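Local coordinates for acireductone dioxygenase (Bacillus anthracis, PDB 4QGL), which probably catalyses the metal-dependent reaction of the acireductone of the methionine salvage pathway with dioxygen, the bound metal, iron or nickel, deciding which products form, at residues T106-R111 and L139-E144; K101-T106 and A146-T151; S40-H45 and A62-E67. All coordinates share one frame; numbering follows the deposited sequence.

Contact 1. Residues T106-R111 and L139-E144; sequences TDDEVR and LISVPE. With CD (cadmium ion), chain B.
Glu109 and Val142 form an antiparallel hydrogen-bonded pair where strand 109-111 runs beside strand 139-142, two neighbouring strands of one of the two cupin sheets, and this pair sits at the edge of the metal site. Glu109 N bonds to Val142 O at 2.8 Å, and Val142 N bonds back to Glu109 O. Two residues further on, Arg111 N and Ile140 O repeat the exchange at 3.1 Å, with Ile140 N bonded back to Arg111 O. The short segments lie at 172°, close to exactly antiparallel. Between these pairs stands the non-hydrogen-bonded pair Val110 and Ser141, on the other face. Val110 CG2 rests against Ser141 OG. Val110 CG1 lies 4.0 Å from Leu139 CD1, where the two side chains cross obliquely. In this cupin sheet the alternation sets one face, with Glu109 and Val142, toward the metal and the other, with Val110, against Tyr77 and Ile163. Glu109 carries CG anti to its backbone N (chi1 -169°) and then runs out extended, so that OE1 reaches cadmium at 2.3 Å; His103, His105, His148 and a water complete the coordination. Its other oxygen, OE2, binds a further cadmium and lies over one face of the Arg111 guanidinium, a long ion pair of 3.6 Å to NH2 in which no N-H points at the oxygen. Arg111, predicted to be important for generating the dianion, instead bonds through NH1 to Val110 O, which restrains the guanidinium's rotation. Just before the first strand and just after the second, Asp108 OD1 accepts Glu144 N at 3.0 Å, while OD2 is bonded to Tyr77 OH, a hydroxyl it shares with Ser141 OG; Asp108 is predicted to transmit local conformational changes.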
loop_
_atom_site.group_PDB
_atom_site.type_symbol
_atom_site.label_atom_id
_atom_site.label_comp_id
_atom_site.label_asym_id
_atom_site.label_seq_id
_atom_site.Cartn_x
_atom_site.Cartn_y
_atom_site.Cartn_z
ATOM N N THR A 106 -6.301 -8.474 12.392
ATOM C CA THR A 106 -5.443 -9.023 13.463
ATOM C C THR A 106 -3.981 -9.268 13.092
ATOM O O THR A 106 -3.187 -9.624 13.957
ATOM C CB THR A 106 -5.961 -10.357 13.972
ATOM O OG1 THR A 106 -6.204 -11.204 12.847
ATOM C CG2 THR A 106 -7.238 -10.137 14.792
ATOM N N ASP A 107 -3.646 -9.119 11.816
ATOM C CA ASP A 107 -2.254 -9.017 11.366
ATOM C C ASP A 107 -2.043 -7.674 10.625
ATOM O O ASP A 107 -3.005 -6.970 10.258
ATOM C CB ASP A 107 -1.861 -10.222 10.462
ATOM C CG ASP A 107 -1.733 -11.569 11.238
ATOM O OD1 ASP A 107 -1.433 -11.539 12.468
ATOM O OD2 ASP A 107 -1.928 -12.658 10.604
ATOM N N ASP A 108 -0.774 -7.322 10.452
ATOM C CA ASP A 108 -0.332 -6.160 9.680
ATOM C C ASP A 108 -0.812 -6.277 8.241
ATOM O O ASP A 108 -0.963 -7.388 7.764
ATOM C CB ASP A 108 1.206 -6.116 9.659
ATOM C CG ASP A 108 1.825 -5.714 11.019
ATOM O OD1 ASP A 108 1.083 -5.317 11.967
ATOM O OD2 ASP A 108 3.073 -5.769 11.119
ATOM N N GLU A 109 -1.058 -5.146 7.566
ATOM C CA GLU A 109 -1.384 -5.115 6.130
ATOM C C GLU A 109 -0.317 -4.352 5.356
ATOM O O GLU A 109 -0.215 -3.119 5.437
ATOM C CB GLU A 109 -2.743 -4.455 5.874
ATOM C CG GLU A 109 -3.272 -4.621 4.446
ATOM C CD GLU A 109 -4.420 -3.699 4.172
ATOM O OE1 GLU A 109 -5.116 -3.366 5.150
ATOM O OE2 GLU A 109 -4.651 -3.280 3.008
ATOM N N VAL A 110 0.429 -5.096 4.552
ATOM C CA VAL A 110 1.617 -4.599 3.898
ATOM C C VAL A 110 1.389 -4.550 2.409
ATOM O O VAL A 110 0.901 -5.485 1.827
ATOM C CB VAL A 110 2.769 -5.537 4.203
ATOM C CG1 VAL A 110 4.093 -4.978 3.709
ATOM C CG2 VAL A 110 2.809 -5.818 5.698
ATOM N N ARG A 111 1.717 -3.434 1.795
ATOM C CA ARG A 111 1.521 -3.264 0.361
ATOM C C ARG A 111 2.734 -2.530 -0.191
ATOM O O ARG A 111 3.249 -1.637 0.471
ATOM C CB ARG A 111 0.236 -2.452 0.066
ATOM C CG ARG A 111 -1.083 -3.138 0.435
ATOM C CD ARG A 111 -1.326 -4.421 -0.374
ATOM N NE ARG A 111 -2.587 -5.078 -0.012
ATOM C CZ ARG A 111 -2.753 -5.871 1.035
ATOM N NH1 ARG A 111 -1.745 -6.144 1.843
ATOM N NH2 ARG A 111 -3.932 -6.399 1.272
ATOM N N LEU A 139 6.575 1.295 -0.059
ATOM C CA LEU A 139 6.074 0.180 0.760
ATOM C C LEU A 139 5.609 0.710 2.065
ATOM O O LEU A 139 6.351 1.445 2.706
ATOM C CB LEU A 139 7.116 -0.886 1.042
ATOM C CG LEU A 139 6.535 -2.013 1.928
ATOM C CD1 LEU A 139 6.947 -3.346 1.429
ATOM C CD2 LEU A 139 6.891 -1.873 3.388
ATOM N N ILE A 140 4.401 0.266 2.442
ATOM C CA ILE A 140 3.760 0.701 3.676
ATOM C C ILE A 140 3.285 -0.487 4.462
ATOM O O ILE A 140 2.802 -1.450 3.864
ATOM C CB ILE A 140 2.551 1.652 3.437
ATOM C CG1 ILE A 140 1.984 2.080 4.778
ATOM C CG2 ILE A 140 1.425 1.027 2.623
ATOM C CD1 ILE A 140 0.862 3.042 4.636
ATOM N N SER A 141 3.427 -0.445 5.789
ATOM C CA SER A 141 2.802 -1.472 6.618
ATOM C C SER A 141 1.882 -0.852 7.636
ATOM O O SER A 141 2.279 -0.033 8.467
ATOM C CB SER A 141 3.781 -2.411 7.344
ATOM O OG SER A 141 3.043 -3.266 8.236
ATOM N N VAL A 142 0.646 -1.307 7.562
ATOM C CA VAL A 142 -0.384 -0.800 8.347
ATOM C C VAL A 142 -0.574 -1.767 9.494
ATOM O O VAL A 142 -0.989 -2.907 9.277
ATOM C CB VAL A 142 -1.658 -0.688 7.508
ATOM C CG1 VAL A 142 -2.865 -0.421 8.402
ATOM C CG2 VAL A 142 -1.507 0.398 6.446
ATOM N N PRO A 143 -0.303 -1.304 10.726
ATOM C CA PRO A 143 -0.251 -2.150 11.918
ATOM C C PRO A 143 -1.563 -2.844 12.305
ATOM O O PRO A 143 -2.673 -2.381 12.016
ATOM C CB PRO A 143 0.180 -1.200 13.043
ATOM C CG PRO A 143 -0.059 0.170 12.538
ATOM C CD PRO A 143 -0.200 0.133 11.043
ATOM N N GLU A 144 -1.380 -3.968 12.987
ATOM C CA GLU A 144 -2.476 -4.748 13.449
ATOM C C GLU A 144 -3.286 -3.866 14.386
ATOM O O GLU A 144 -2.734 -3.030 15.096
ATOM C CB GLU A 144 -1.976 -6.049 14.125
ATOM C CG GLU A 144 -1.353 -5.894 15.500
ATOM C CD GLU A 144 -0.996 -7.252 16.125
ATOM O OE1 GLU A 144 -1.111 -8.294 15.448
ATOM O OE2 GLU A 144 -0.607 -7.300 17.312
HETATM CD CD CD B . -7.392 -3.372 5.113
HETATM O O HOH W 1 -3.682 -4.205 9.652
HETATM O O HOH W 2 -7.648 -1.938 3.269
#

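Contact 2. Residues K101-T106 and A146-T151; sequences KEHHHT and ARHYFT. With CD (cadmium ion), chain B.
The backbones of His103 and His148 pair in a single antiparallel hydrogen-bonded bridge, joining the loop before strand 109-113 to strand 148-151. His103 N bonds to His148 O and His148 N to His103 O, both at 3.0 Å. This is the tight part of the contact, for the buried imidazoles of His103, His105 and His148 gather round one cadmium ion, in the three-histidine, one-glutamate site of a cupin that Glu109 completes. NE2 of His103 and NE2 of His105 bind the metal at 2.4 and 2.3 Å, and His148 NE2 at 2.6 Å. The rings of His105 and His148 meet rim to rim, whereas those of His103 and His148 are oblique. The far nitrogen of each ring is anchored too: His103 ND1 donates to Lys101 O, and His148 ND1 to Ala146 O, each partner lying in the ring plane, while His105 ND1 is bonded to Val171 O.

Toward solvent the contact passes to the longer side chains of Glu102 and Arg147, both partly exposed. Arg147, bent at chi2 and chi3 (-74° and -68°), folds back so that NE meets the anti lone pair of Glu102 OE1 in a salt bridge of 2.6 Å; the NH2 bond to the same oxygen is weak. Arg147 NH1 bonds to His104 ND1 at 3.2 Å, ND1 lying in the guanidinium plane but the donor well out of the imidazole plane, and Tyr174 O takes NH2. Each metal-binding histidine is thus held by a backbone carbonyl at ND1, which fixes the ring's rotation and presents NE2 to the metal, while Glu102, predicted to play a part in metal incorporation, is held by Arg147.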
loop_
_atom_site.group_PDB
_atom_site.type_symbol
_atom_site.label_atom_id
_atom_site.label_comp_id
_atom_site.label_asym_id
_atom_site.label_seq_id
_atom_site.Cartn_x
_atom_site.Cartn_y
_atom_site.Cartn_z
ATOM N N LYS A 101 -14.851 0.616 3.498
ATOM C CA LYS A 101 -15.396 0.735 4.857
ATOM C C LYS A 101 -14.324 0.565 5.918
ATOM O O LYS A 101 -13.371 -0.216 5.740
ATOM C CB LYS A 101 -16.486 -0.273 5.074
ATOM C CG LYS A 101 -17.685 -0.056 4.168
ATOM C CD LYS A 101 -18.616 -1.249 4.313
ATOM C CE LYS A 101 -19.999 -0.977 3.765
ATOM N NZ LYS A 101 -20.948 -2.004 4.272
ATOM N N GLU A 102 -14.466 1.290 7.022
ATOM C CA GLU A 102 -13.477 1.232 8.075
ATOM C C GLU A 102 -13.473 -0.169 8.671
ATOM O O GLU A 102 -14.495 -0.693 9.101
ATOM C CB GLU A 102 -13.796 2.259 9.143
ATOM C CG GLU A 102 -12.791 2.356 10.279
ATOM C CD GLU A 102 -13.322 3.163 11.469
ATOM O OE1 GLU A 102 -13.388 2.622 12.593
ATOM O OE2 GLU A 102 -13.692 4.341 11.284
ATOM N N HIS A 103 -12.310 -0.787 8.666
ATOM C CA HIS A 103 -12.118 -2.092 9.297
ATOM C C HIS A 103 -10.774 -2.104 9.931
ATOM O O HIS A 103 -9.997 -1.187 9.723
ATOM C CB HIS A 103 -12.226 -3.215 8.267
ATOM C CG HIS A 103 -11.297 -3.056 7.118
ATOM N ND1 HIS A 103 -11.494 -2.126 6.124
ATOM C CD2 HIS A 103 -10.129 -3.658 6.841
ATOM C CE1 HIS A 103 -10.502 -2.190 5.263
ATOM N NE2 HIS A 103 -9.671 -3.129 5.669
ATOM N N HIS A 104 -10.517 -3.124 10.739
ATOM C CA HIS A 104 -9.139 -3.495 11.078
ATOM C C HIS A 104 -8.826 -4.937 10.718
ATOM O O HIS A 104 -9.679 -5.639 10.173
ATOM C CB HIS A 104 -8.787 -3.170 12.534
ATOM C CG HIS A 104 -9.503 -3.990 13.553
ATOM N ND1 HIS A 104 -10.553 -3.493 14.301
ATOM C CD2 HIS A 104 -9.276 -5.240 14.012
ATOM C CE1 HIS A 104 -10.964 -4.416 15.147
ATOM N NE2 HIS A 104 -10.212 -5.490 14.986
ATOM N N HIS A 105 -7.573 -5.339 10.956
ATOM C CA HIS A 105 -7.148 -6.748 10.853
ATOM C C HIS A 105 -6.331 -7.167 12.089
ATOM O O HIS A 105 -5.707 -6.320 12.728
ATOM C CB HIS A 105 -6.281 -6.977 9.597
ATOM C CG HIS A 105 -6.816 -6.345 8.351
ATOM N ND1 HIS A 105 -7.857 -6.889 7.627
ATOM C CD2 HIS A 105 -6.432 -5.229 7.681
ATOM C CE1 HIS A 105 -8.103 -6.124 6.574
ATOM N NE2 HIS A 105 -7.276 -5.091 6.603
ATOM N N THR A 106 -6.301 -8.474 12.392
ATOM C CA THR A 106 -5.443 -9.023 13.463
ATOM C C THR A 106 -3.981 -9.268 13.092
ATOM O O THR A 106 -3.187 -9.624 13.957
ATOM C CB THR A 106 -5.961 -10.357 13.972
ATOM O OG1 THR A 106 -6.204 -11.204 12.847
ATOM C CG2 THR A 106 -7.238 -10.137 14.792
ATOM N N ALA A 146 -5.198 -1.335 13.847
ATOM C CA ALA A 146 -5.441 0.039 13.456
ATOM C C ALA A 146 -6.630 0.126 12.506
ATOM O O ALA A 146 -6.642 -0.472 11.445
ATOM C CB ALA A 146 -4.215 0.643 12.808
ATOM N N ARG A 147 -7.617 0.912 12.903
ATOM C CA ARG A 147 -8.776 1.185 12.047
ATOM C C ARG A 147 -8.319 1.982 10.818
ATOM O O ARG A 147 -7.574 2.959 10.946
ATOM C CB ARG A 147 -9.843 1.932 12.820
ATOM C CG ARG A 147 -10.264 1.267 14.116
ATOM C CD ARG A 147 -11.134 0.025 13.907
ATOM N NE ARG A 147 -12.487 0.287 13.343
ATOM C CZ ARG A 147 -13.311 -0.655 12.871
ATOM N NH1 ARG A 147 -12.981 -1.950 12.900
ATOM N NH2 ARG A 147 -14.466 -0.316 12.356
ATOM N N HIS A 148 -8.719 1.518 9.634
ATOM C CA HIS A 148 -8.329 2.156 8.388
ATOM C C HIS A 148 -9.301 1.800 7.257
ATOM O O HIS A 148 -10.086 0.889 7.424
ATOM C CB HIS A 148 -6.885 1.769 8.028
ATOM C CG HIS A 148 -6.698 0.327 7.733
ATOM N ND1 HIS A 148 -6.685 -0.634 8.714
ATOM C CD2 HIS A 148 -6.549 -0.332 6.563
ATOM C CE1 HIS A 148 -6.541 -1.826 8.165
ATOM N NE2 HIS A 148 -6.475 -1.675 6.856
ATOM N N TYR A 149 -9.293 2.534 6.145
ATOM C CA TYR A 149 -9.909 2.063 4.907
ATOM C C TYR A 149 -9.036 2.431 3.703
ATOM O O TYR A 149 -7.976 3.067 3.863
ATOM C CB TYR A 149 -11.342 2.554 4.757
ATOM C CG TYR A 149 -11.514 4.020 4.918
ATOM C CD1 TYR A 149 -11.700 4.564 6.177
ATOM C CD2 TYR A 149 -11.499 4.870 3.826
ATOM C CE1 TYR A 149 -11.867 5.931 6.353
ATOM C CE2 TYR A 149 -11.633 6.234 3.987
ATOM C CZ TYR A 149 -11.819 6.765 5.255
ATOM O OH TYR A 149 -11.962 8.116 5.471
ATOM N N PHE A 150 -9.432 1.976 2.511
ATOM C CA PHE A 150 -8.612 2.143 1.300
ATOM C C PHE A 150 -9.392 2.774 0.150
ATOM O O PHE A 150 -10.569 2.541 -0.040
ATOM C CB PHE A 150 -7.977 0.802 0.825
ATOM C CG PHE A 150 -7.072 0.949 -0.410
ATOM C CD1 PHE A 150 -5.777 1.399 -0.279
ATOM C CD2 PHE A 150 -7.525 0.648 -1.679
ATOM C CE1 PHE A 150 -4.956 1.563 -1.392
ATOM C CE2 PHE A 150 -6.721 0.812 -2.789
ATOM C CZ PHE A 150 -5.432 1.258 -2.650
ATOM N N THR A 151 -8.700 3.554 -0.660
ATOM C CA THR A 151 -9.374 4.220 -1.756
ATOM C C THR A 151 -8.398 4.303 -2.921
ATOM O O THR A 151 -7.186 4.498 -2.747
ATOM C CB THR A 151 -9.853 5.616 -1.297
ATOM O OG1 THR A 151 -11.100 5.507 -0.572
ATOM C CG2 THR A 151 -10.052 6.516 -2.444
HETATM CD CD CD B . -7.392 -3.372 5.113
HETATM O O HOH W 3 -5.346 -3.241 10.960
HETATM O O HOH W 2 -7.648 -1.938 3.269
#

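Contact 3. Residues S40-H45 and A62-E67; sequences SKLPPH and AVFSKE
Lys41 and Glu67 carry the charged part of this contact, in which the loop after strand 33-36 meets the break between helix 54-63 and helix 65-75. The lysine side chain, bent at chi3 (59°), and the glutamate, bent at chi2 (85°), approach from opposite directions, and Lys41 NZ forms a salt bridge with Glu67 OE2. The modelled 2.4 Å between Lys41 NZ and Glu67 OE2 is doubtfully short. NZ also makes a weak hydrogen bond of 3.3 Å to Val63 O, the carbonyl at the last residue of the first helix.

The apolar contacts lie alongside. The methylenes of Lys41 pass over Val63, CE coming 3.8 Å from CG1, and Pro43 and Val63 slide past each other in opposite directions, with Pro43 CD 4.1 Å from Val63 CG2. Deeper in, Leu42 CD1 touches the edge of the Phe64 ring at CE2, 3.9 Å away, the two side chains crossing at about a right angle. Phe64 lies just after the first helix and at the N-cap position of the next, and its ring also meets that of Phe112.

One ammonium group thus links the C-terminal end of one helix to the first turn of the next, where the carbonyl and carboxylate would both favour its positive charge.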
loop_
_atom_site.group_PDB
_atom_site.type_symbol
_atom_site.label_atom_id
_atom_site.label_comp_id
_atom_site.label_asym_id
_atom_site.label_seq_id
_atom_site.Cartn_x
_atom_site.Cartn_y
_atom_site.Cartn_z
ATOM N N SER A 40 13.228 2.321 -9.915
ATOM C CA SER A 40 14.008 2.406 -11.175
ATOM C C SER A 40 14.581 1.065 -11.649
ATOM O O SER A 40 14.953 0.923 -12.791
ATOM C CB SER A 40 15.173 3.397 -11.050
ATOM O OG SER A 40 16.160 2.951 -10.140
ATOM N N LYS A 41 14.665 0.096 -10.747
ATOM C CA LYS A 41 14.971 -1.289 -11.124
ATOM C C LYS A 41 13.942 -1.968 -11.997
ATOM O O LYS A 41 14.266 -2.891 -12.699
ATOM C CB LYS A 41 15.063 -2.171 -9.887
ATOM C CG LYS A 41 16.424 -2.212 -9.253
ATOM C CD LYS A 41 16.243 -2.467 -7.772
ATOM C CE LYS A 41 15.498 -3.773 -7.551
ATOM N NZ LYS A 41 15.669 -4.203 -6.135
ATOM N N LEU A 42 12.690 -1.588 -11.873
ATOM C CA LEU A 42 11.638 -2.265 -12.584
ATOM C C LEU A 42 11.868 -2.065 -14.059
ATOM O O LEU A 42 12.096 -0.953 -14.505
ATOM C CB LEU A 42 10.263 -1.713 -12.174
ATOM C CG LEU A 42 9.020 -2.508 -12.609
ATOM C CD1 LEU A 42 8.824 -3.753 -11.760
ATOM C CD2 LEU A 42 7.763 -1.648 -12.557
ATOM N N PRO A 43 11.834 -3.154 -14.826
ATOM C CA PRO A 43 11.875 -3.082 -16.278
ATOM C C PRO A 43 10.711 -2.300 -16.877
ATOM O O PRO A 43 9.584 -2.425 -16.425
ATOM C CB PRO A 43 11.796 -4.539 -16.732
ATOM C CG PRO A 43 12.054 -5.370 -15.540
ATOM C CD PRO A 43 12.124 -4.504 -14.326
ATOM N N PRO A 44 10.990 -1.521 -17.911
ATOM C CA PRO A 44 9.980 -0.617 -18.448
ATOM C C PRO A 44 8.718 -1.278 -18.998
ATOM O O PRO A 44 7.634 -0.682 -18.877
ATOM C CB PRO A 44 10.748 0.143 -19.538
ATOM C CG PRO A 44 12.146 0.194 -19.006
ATOM C CD PRO A 44 12.340 -1.171 -18.394
ATOM N N HIS A 45 8.832 -2.483 -19.552
ATOM C CA HIS A 45 7.644 -3.152 -20.058
ATOM C C HIS A 45 6.732 -3.530 -18.895
ATOM O O HIS A 45 5.561 -3.809 -19.122
ATOM C CB HIS A 45 7.977 -4.361 -20.923
ATOM C CG HIS A 45 8.223 -5.608 -20.146
ATOM N ND1 HIS A 45 7.266 -6.585 -20.000
ATOM C CD2 HIS A 45 9.316 -6.046 -19.477
ATOM C CE1 HIS A 45 7.757 -7.570 -19.269
ATOM N NE2 HIS A 45 8.999 -7.268 -18.936
ATOM N N ALA A 62 10.439 -11.351 -8.680
ATOM C CA ALA A 62 11.860 -11.573 -8.777
ATOM C C ALA A 62 12.706 -10.323 -8.591
ATOM O O ALA A 62 13.769 -10.392 -7.993
ATOM C CB ALA A 62 12.200 -12.237 -10.104
ATOM N N VAL A 63 12.272 -9.197 -9.124
ATOM C CA VAL A 63 13.061 -7.971 -9.067
ATOM C C VAL A 63 13.183 -7.421 -7.648
ATOM O O VAL A 63 14.245 -6.964 -7.271
ATOM C CB VAL A 63 12.491 -6.903 -10.011
ATOM C CG1 VAL A 63 13.311 -5.637 -9.993
ATOM C CG2 VAL A 63 12.482 -7.402 -11.434
ATOM N N PHE A 64 12.102 -7.447 -6.862
ATOM C CA PHE A 64 12.156 -6.956 -5.477
ATOM C C PHE A 64 12.317 -8.050 -4.448
ATOM O O PHE A 64 12.119 -7.812 -3.274
ATOM C CB PHE A 64 10.941 -6.108 -5.161
ATOM C CG PHE A 64 10.829 -4.918 -6.046
ATOM C CD1 PHE A 64 11.559 -3.769 -5.783
ATOM C CD2 PHE A 64 10.025 -4.963 -7.176
ATOM C CE1 PHE A 64 11.486 -2.689 -6.632
ATOM C CE2 PHE A 64 9.935 -3.877 -8.019
ATOM C CZ PHE A 64 10.666 -2.743 -7.749
ATOM N N SER A 65 12.803 -9.214 -4.874
ATOM C CA SER A 65 12.970 -10.343 -3.955
ATOM C C SER A 65 13.852 -10.057 -2.748
ATOM O O SER A 65 13.596 -10.573 -1.669
ATOM C CB SER A 65 13.475 -11.585 -4.684
ATOM O OG SER A 65 14.788 -11.403 -5.182
ATOM N N LYS A 66 14.902 -9.270 -2.926
ATOM C CA LYS A 66 15.770 -8.898 -1.805
ATOM C C LYS A 66 15.020 -8.005 -0.818
ATOM O O LYS A 66 15.021 -8.231 0.387
ATOM C CB LYS A 66 17.027 -8.193 -2.330
ATOM C CG LYS A 66 17.916 -7.591 -1.271
ATOM C CD LYS A 66 18.393 -8.617 -0.270
ATOM C CE LYS A 66 19.519 -8.033 0.573
ATOM N NZ LYS A 66 19.648 -8.779 1.846
ATOM N N GLU A 67 14.365 -6.999 -1.341
ATOM C CA GLU A 67 13.644 -6.078 -0.480
ATOM C C GLU A 67 12.554 -6.795 0.245
ATOM O O GLU A 67 12.301 -6.505 1.379
ATOM C CB GLU A 67 13.036 -4.934 -1.256
ATOM C CG GLU A 67 14.045 -3.938 -1.772
ATOM C CD GLU A 67 14.635 -4.351 -3.104
ATOM O OE1 GLU A 67 14.758 -5.533 -3.398
ATOM O OE2 GLU A 67 14.950 -3.480 -3.909
#

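Contacts 1 and 2 share Thr106 and one cadmium ion, and Glu109 from contact 1 joins the three histidines of contact 2 in a single coordination sphere. They draw on different sheets of the cupin: contact 1 pairs two adjacent strands by regular backbone bonds, whereas contact 2 has one bridge between a loop and an outermost strand, with metal bonds and side-chain polar groups doing more of the work. Both mix buried residues with exposed ones. Contact 3 lies farther from the chain's centre, about 29 Å centre to centre from contact 2, and relies mainly on side chains: a salt bridge over apolar packing between a loop and two helices, away from any metal.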